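Local structure of lipolytic protein G-D-S-L family (Veillonella parvula DSM 2008, 4RW0) at residues G24-C29 and Y171-A175; V105-T111 and I140-Y146. The protein probably hydrolyses ester bonds in lipids or other acylated substrates as a GDSL-type serine hydrolase of the SGNH superfamily. All blocks are in the same frame, centred on the assembly; numbering follows the deposited sequence.

Contact 1. Residues G24-C29 and Y171-A175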
loop_
_atom_site.group_PDB
_atom_site.type_symbol
_atom_site.label_atom_id
_atom_site.label_comp_id
_atom_site.label_asym_id
_atom_site.label_seq_id
_atom_site.Cartn_x
_atom_site.Cartn_y
_atom_site.Cartn_z
ATOM N N GLY A 24 -7.762 8.730 -6.618
ATOM C CA GLY A 24 -7.085 7.637 -5.917
ATOM C C GLY A 24 -6.478 8.196 -4.663
ATOM O O GLY A 24 -6.204 9.418 -4.553
ATOM N N TRP A 25 -6.213 7.362 -3.675
ATOM C CA TRP A 25 -5.739 7.873 -2.406
ATOM C C TRP A 25 -4.397 8.566 -2.441
ATOM O O TRP A 25 -4.152 9.514 -1.708
ATOM C CB TRP A 25 -5.728 6.794 -1.301
ATOM C CG TRP A 25 -4.730 5.646 -1.472
ATOM C CD1 TRP A 25 -4.910 4.477 -2.175
ATOM C CD2 TRP A 25 -3.383 5.623 -1.002
ATOM N NE1 TRP A 25 -3.725 3.720 -2.138
ATOM C CE2 TRP A 25 -2.788 4.416 -1.431
ATOM C CE3 TRP A 25 -2.622 6.505 -0.268
ATOM C CZ2 TRP A 25 -1.485 4.055 -1.066
ATOM C CZ3 TRP A 25 -1.342 6.182 0.037
ATOM C CH2 TRP A 25 -0.773 4.956 -0.370
ATOM N N VAL A 26 -3.510 8.127 -3.317
ATOM C CA VAL A 26 -2.192 8.800 -3.405
ATOM C C VAL A 26 -2.320 10.222 -3.882
ATOM O O VAL A 26 -1.715 11.162 -3.341
ATOM C CB VAL A 26 -1.215 7.991 -4.323
ATOM C CG1 VAL A 26 0.123 8.728 -4.522
ATOM C CG2 VAL A 26 -0.984 6.604 -3.745
ATOM N N GLU A 27 -3.207 10.371 -4.817
ATOM C CA GLU A 27 -3.359 11.652 -5.364
ATOM C C GLU A 27 -4.071 12.643 -4.456
ATOM O O GLU A 27 -3.727 13.823 -4.428
ATOM C CB GLU A 27 -4.037 11.500 -6.727
ATOM C CG GLU A 27 -3.106 11.001 -7.837
ATOM C CD GLU A 27 -2.780 9.511 -7.764
ATOM O OE1 GLU A 27 -3.629 8.724 -7.293
ATOM O OE2 GLU A 27 -1.665 9.122 -8.185
ATOM N N ILE A 28 -5.048 12.148 -3.709
ATOM C CA ILE A 28 -5.694 12.919 -2.631
ATOM C C ILE A 28 -4.636 13.385 -1.637
ATOM O O ILE A 28 -4.599 14.559 -1.247
ATOM C CB ILE A 28 -6.837 12.085 -1.945
ATOM C CG1 ILE A 28 -7.956 11.876 -2.957
ATOM C CG2 ILE A 28 -7.371 12.861 -0.782
ATOM C CD1 ILE A 28 -9.046 10.933 -2.491
ATOM N N CYS A 29 -3.733 12.494 -1.262
ATOM C CA CYS A 29 -2.710 12.865 -0.324
ATOM C C CYS A 29 -1.804 13.943 -0.909
ATOM O O CYS A 29 -1.482 14.934 -0.244
ATOM C CB CYS A 29 -1.879 11.710 0.148
ATOM S SG CYS A 29 -2.691 10.500 1.147
ATOM N N TYR A 171 -11.527 5.141 -1.384
ATOM C CA TYR A 171 -10.226 5.845 -1.584
ATOM C C TYR A 171 -10.107 7.099 -0.715
ATOM O O TYR A 171 -9.013 7.392 -0.195
ATOM C CB TYR A 171 -10.029 6.160 -3.053
ATOM C CG TYR A 171 -9.570 4.978 -3.920
ATOM C CD1 TYR A 171 -8.471 4.273 -3.546
ATOM C CD2 TYR A 171 -10.223 4.599 -5.076
ATOM C CE1 TYR A 171 -8.044 3.174 -4.277
ATOM C CE2 TYR A 171 -9.789 3.516 -5.881
ATOM C CZ TYR A 171 -8.682 2.811 -5.459
ATOM O OH TYR A 171 -8.119 1.756 -6.154
ATOM N N ARG A 172 -11.227 7.839 -0.472
ATOM C CA ARG A 172 -11.128 8.990 0.423
ATOM C C ARG A 172 -10.765 8.543 1.843
ATOM O O ARG A 172 -9.854 9.125 2.468
ATOM C CB ARG A 172 -12.410 9.820 0.449
ATOM C CG ARG A 172 -12.752 10.490 -0.841
ATOM C CD ARG A 172 -13.803 11.592 -0.614
ATOM N NE ARG A 172 -15.074 11.031 -0.165
ATOM C CZ ARG A 172 -16.017 10.529 -0.927
ATOM N NH1 ARG A 172 -15.950 10.568 -2.256
ATOM N NH2 ARG A 172 -17.133 10.074 -0.359
ATOM N N LEU A 173 -11.440 7.497 2.348
ATOM C CA LEU A 173 -11.175 7.021 3.697
ATOM C C LEU A 173 -9.722 6.525 3.842
ATOM O O LEU A 173 -9.069 6.757 4.845
ATOM C CB LEU A 173 -12.148 5.919 4.087
ATOM C CG LEU A 173 -13.630 6.377 4.222
ATOM C CD1 LEU A 173 -14.584 5.222 4.543
ATOM C CD2 LEU A 173 -13.787 7.455 5.267
HETATM N N MSE A 174 -9.207 5.896 2.793
HETATM C CA MSE A 174 -7.798 5.430 2.803
HETATM C C MSE A 174 -6.894 6.602 2.845
HETATM O O MSE A 174 -5.974 6.605 3.587
HETATM C CB MSE A 174 -7.555 4.536 1.568
HETATM C CG MSE A 174 -8.156 3.165 1.615
HETATM SE SE MSE A 174 -7.787 2.185 -0.073
HETATM C CE MSE A 174 -5.843 1.816 0.119
ATOM N N ALA A 175 -7.189 7.649 2.082
ATOM C CA ALA A 175 -6.342 8.859 2.052
ATOM C C ALA A 175 -6.257 9.490 3.439
ATOM O O ALA A 175 -5.192 9.847 3.881
ATOM C CB ALA A 175 -6.920 9.893 1.054
#

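Contact 2. Residues V105-T111 and I140-Y146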
loop_
_atom_site.group_PDB
_atom_site.type_symbol
_atom_site.label_atom_id
_atom_site.label_comp_id
_atom_site.label_asym_id
_atom_site.label_seq_id
_atom_site.Cartn_x
_atom_site.Cartn_y
_atom_site.Cartn_z
ATOM N N VAL A 105 11.115 3.426 4.694
ATOM C CA VAL A 105 10.013 2.703 4.157
ATOM C C VAL A 105 8.767 2.933 5.019
ATOM O O VAL A 105 8.851 3.081 6.235
ATOM C CB VAL A 105 10.323 1.215 4.129
ATOM C CG1 VAL A 105 9.124 0.383 3.815
ATOM C CG2 VAL A 105 11.403 0.908 3.082
ATOM N N ILE A 106 7.642 2.990 4.346
ATOM C CA ILE A 106 6.298 2.968 4.976
ATOM C C ILE A 106 5.535 1.843 4.370
ATOM O O ILE A 106 5.458 1.719 3.145
ATOM C CB ILE A 106 5.569 4.297 4.750
ATOM C CG1 ILE A 106 6.385 5.442 5.298
ATOM C CG2 ILE A 106 4.192 4.220 5.391
ATOM C CD1 ILE A 106 5.977 6.796 4.773
ATOM N N ILE A 107 4.967 0.999 5.222
ATOM C CA ILE A 107 4.261 -0.160 4.799
ATOM C C ILE A 107 2.735 0.039 4.845
ATOM O O ILE A 107 2.224 0.538 5.847
ATOM C CB ILE A 107 4.602 -1.364 5.741
ATOM C CG1 ILE A 107 6.079 -1.699 5.665
ATOM C CG2 ILE A 107 3.849 -2.604 5.342
ATOM C CD1 ILE A 107 6.517 -2.698 6.717
ATOM N N GLY A 108 2.032 -0.343 3.777
ATOM C CA GLY A 108 0.573 -0.311 3.774
ATOM C C GLY A 108 0.049 -1.695 3.938
ATOM O O GLY A 108 0.601 -2.633 3.375
ATOM N N LEU A 109 -0.975 -1.871 4.765
ATOM C CA LEU A 109 -1.607 -3.180 4.930
ATOM C C LEU A 109 -2.764 -3.214 3.968
ATOM O O LEU A 109 -3.706 -2.449 4.121
ATOM C CB LEU A 109 -2.102 -3.372 6.361
ATOM C CG LEU A 109 -1.060 -3.089 7.423
ATOM C CD1 LEU A 109 -1.629 -3.245 8.843
ATOM C CD2 LEU A 109 0.150 -3.991 7.252
ATOM N N GLU A 110 -2.737 -4.154 3.036
ATOM C CA GLU A 110 -3.703 -4.188 2.005
ATOM C C GLU A 110 -5.102 -4.583 2.563
ATOM O O GLU A 110 -5.215 -5.239 3.582
ATOM C CB GLU A 110 -3.269 -5.095 0.861
ATOM C CG GLU A 110 -3.816 -4.579 -0.492
ATOM C CD GLU A 110 -2.969 -4.957 -1.740
ATOM O OE1 GLU A 110 -2.177 -5.925 -1.659
ATOM O OE2 GLU A 110 -3.132 -4.272 -2.792
ATOM N N THR A 111 -6.104 -4.165 1.846
ATOM C CA THR A 111 -7.491 -4.262 2.212
ATOM C C THR A 111 -8.078 -5.619 1.939
ATOM O O THR A 111 -7.485 -6.489 1.317
ATOM C CB THR A 111 -8.256 -3.149 1.455
ATOM O OG1 THR A 111 -7.853 -3.133 0.080
ATOM C CG2 THR A 111 -7.921 -1.802 2.038
ATOM N N ILE A 140 9.334 0.642 11.722
ATOM C CA ILE A 140 8.843 1.108 10.410
ATOM C C ILE A 140 7.409 1.536 10.571
ATOM O O ILE A 140 6.628 0.805 11.125
ATOM C CB ILE A 140 8.888 -0.045 9.406
ATOM C CG1 ILE A 140 10.346 -0.420 9.140
ATOM C CG2 ILE A 140 8.170 0.295 8.104
ATOM C CD1 ILE A 140 10.458 -1.780 8.508
ATOM N N LYS A 141 7.055 2.682 10.031
ATOM C CA LYS A 141 5.654 3.110 10.049
ATOM C C LYS A 141 4.729 2.278 9.193
ATOM O O LYS A 141 5.116 1.834 8.142
ATOM C CB LYS A 141 5.572 4.557 9.669
ATOM C CG LYS A 141 5.681 5.422 10.902
ATOM C CD LYS A 141 5.734 6.858 10.504
ATOM C CE LYS A 141 7.149 7.237 10.138
ATOM N NZ LYS A 141 7.854 7.747 11.343
ATOM N N VAL A 142 3.529 2.016 9.714
ATOM C CA VAL A 142 2.505 1.227 9.089
ATOM C C VAL A 142 1.220 2.065 8.843
ATOM O O VAL A 142 0.782 2.827 9.697
ATOM C CB VAL A 142 2.143 0.013 9.948
ATOM C CG1 VAL A 142 0.913 -0.687 9.422
ATOM C CG2 VAL A 142 3.290 -0.956 9.975
ATOM N N ILE A 143 0.631 1.910 7.664
ATOM C CA ILE A 143 -0.707 2.424 7.393
ATOM C C ILE A 143 -1.716 1.283 7.264
ATOM O O ILE A 143 -1.693 0.508 6.294
ATOM C CB ILE A 143 -0.749 3.334 6.122
ATOM C CG1 ILE A 143 0.324 4.420 6.161
ATOM C CG2 ILE A 143 -2.178 3.907 5.935
ATOM C CD1 ILE A 143 0.504 5.177 4.835
ATOM N N ASP A 144 -2.621 1.174 8.237
ATOM C CA ASP A 144 -3.559 0.034 8.323
ATOM C C ASP A 144 -4.798 0.325 7.526
ATOM O O ASP A 144 -5.874 0.635 8.105
ATOM C CB ASP A 144 -3.938 -0.285 9.796
ATOM C CG ASP A 144 -4.810 -1.542 9.934
ATOM O OD1 ASP A 144 -5.122 -2.273 8.965
ATOM O OD2 ASP A 144 -5.231 -1.828 11.064
ATOM N N PHE A 145 -4.700 0.212 6.193
ATOM C CA PHE A 145 -5.874 0.425 5.367
ATOM C C PHE A 145 -6.932 -0.626 5.588
ATOM O O PHE A 145 -8.142 -0.375 5.411
ATOM C CB PHE A 145 -5.488 0.439 3.902
ATOM C CG PHE A 145 -4.570 1.571 3.492
ATOM C CD1 PHE A 145 -5.025 2.897 3.432
ATOM C CD2 PHE A 145 -3.260 1.308 3.078
ATOM C CE1 PHE A 145 -4.212 3.908 2.982
ATOM C CE2 PHE A 145 -2.445 2.325 2.629
ATOM C CZ PHE A 145 -2.916 3.644 2.581
ATOM N N TYR A 146 -6.487 -1.844 5.907
ATOM C CA TYR A 146 -7.383 -2.962 6.031
ATOM C C TYR A 146 -8.515 -2.610 7.041
ATOM O O TYR A 146 -9.701 -2.779 6.733
ATOM C CB TYR A 146 -6.659 -4.239 6.568
ATOM C CG TYR A 146 -7.597 -5.429 6.721
ATOM C CD1 TYR A 146 -8.392 -5.597 7.849
ATOM C CD2 TYR A 146 -7.708 -6.366 5.727
ATOM C CE1 TYR A 146 -9.297 -6.648 7.955
ATOM C CE2 TYR A 146 -8.597 -7.392 5.821
ATOM C CZ TYR A 146 -9.383 -7.547 6.953
ATOM O OH TYR A 146 -10.270 -8.625 6.942
HETATM O O HOH W 1 8.953 4.388 8.549
#

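Contact 1. Residues G24-C29 and Y171-A175
Trp25 and Ile28 straddle the small side chain of Ala175 where helix 25-32 packs against helix 168-182, two helices on one side of the parallel sheet of this SGNH-hydrolase α/β fold. The short helical segments cross at -51° with their axes 8.4 Å apart, and Trp25 and Ala175 bring the backbones nearest. Ile28 CG2 rests on Ala175 CB at 3.5 Å, while its CD1 reaches along to the CA and CG of Arg172, toward the outer side of the interface. Deeper in, Trp25 CB sits against the carbonyl oxygen of Tyr171. With chi1 at 67°, the indole CG falls between its own backbone N and carbonyl carbon, which sets the ring beside Tyr171 and Met174. Tyr171 CD1 meets the indole at its edge, in the plane of the ring, 3.8 Å from Trp25 CD1, and the two side chains cross at about a right angle. At the N-cap, Gly24 CA stands over one face of the Tyr171 ring, offset toward its rim, 4.2 Å from Tyr171 CG. Met174, a selenomethionine bent at chi3 (72°), brings its CE to 3.6 Å from Trp25 NE1, while SE lies 4.9 Å from the centroid of the five-membered Trp25 ring, obliquely placed, a Met-aromatic contact.

The next shell fixes these groups. Val26 CG2 of the same helix lies over the centre of the indole on one face, and the ring meets Phe71 edge-to-face. The polar ends of both buried aromatics are satisfied by backbone carbonyls: Trp25 NE1 donates to Ile13 O, and Tyr171 OH is hydrogen-bonded to Tyr17 O.

Contact 2. Residues V105-T111 and I140-Y146
Leu109 and Val142 meet in the well-packed half of this pairing: Leu109 CD1 lies 3.7 Å from Val142 CG1, the two side chains crossing at about a right angle. Leu109 already points its CB toward the other segment; with CG anti to the carbonyl carbon (chi1 -51°), CD1 lies against both Val142 CG1 and Asp144 OD1. Behind them the backbones are stitched by three nearly straight bonds, Ile107 N to Lys141 O, Ile143 N to Ile107 O (2.8 Å) and Leu109 N to Ile143 O. The pairing is parallel, Ile107 beside Val142 and Gly108 beside Ile143. It joins the two strands of a β-α-β crossover, strand 104-108, helix 120-138 and the edge strand 141-143. Ile106 and Ile143 face helix 168-182, with Ile106 CG2 3.9 Å from Ile143 CD1; on the other face Ile107 CD1 presses on Ile140 CG2, both side chains touching helix 85-100.

Past the strands, Phe145 packs beside Gly108, its CE2 4.2 Å from Gly108 CA. Ile143 CG2 lies over one face of that ring, offset toward its rim, and Leu109 O lies at its edge, in plane. The backbone grip weakens locally here: Tyr146 N reaches Leu109 O by a weak, bent bond (3.4 Å, 124°). Asp144, at the N-cap of helix 145-154, binds Thr147 OG1 through OD2, and Tyr146 OH goes to Asp121.

The start of the pairing is the solvent side. Val105 O and Lys141 N are 4.2 Å apart, and a water bridges them, donating to Val105 O and accepting from Lys141 N at 3.0 Å. Lys141 is exposed, and its chain leads away from the partner strand, whereas Ile140 CG2 still packs on Val105 O.

In the fold
From the N terminus, the chain lays down strand 4-10 and soon reaches helix 25-32, the first half of contact 1. It then builds strands 36-40 and 69-73 before arriving at strand 104-108. Helix 120-138 carries it over to edge strand 141-143, so contact 2 closes the short β-α-β loop by pairing two neighbouring strands. Helix 145-154 follows directly, and helix 168-182 returns to helix 25-32, closing the much longer loop of contact 1, inside which contact 2 is nested. The two sites touch: Phe145 CE1 packs 3.3 Å from Met174 O, and Phe145 CZ lies 3.9 Å from Trp25 CH2. The helix pair is thereby tied to strand 141-143 at one edge of the sheet, through the start of helix 145-154.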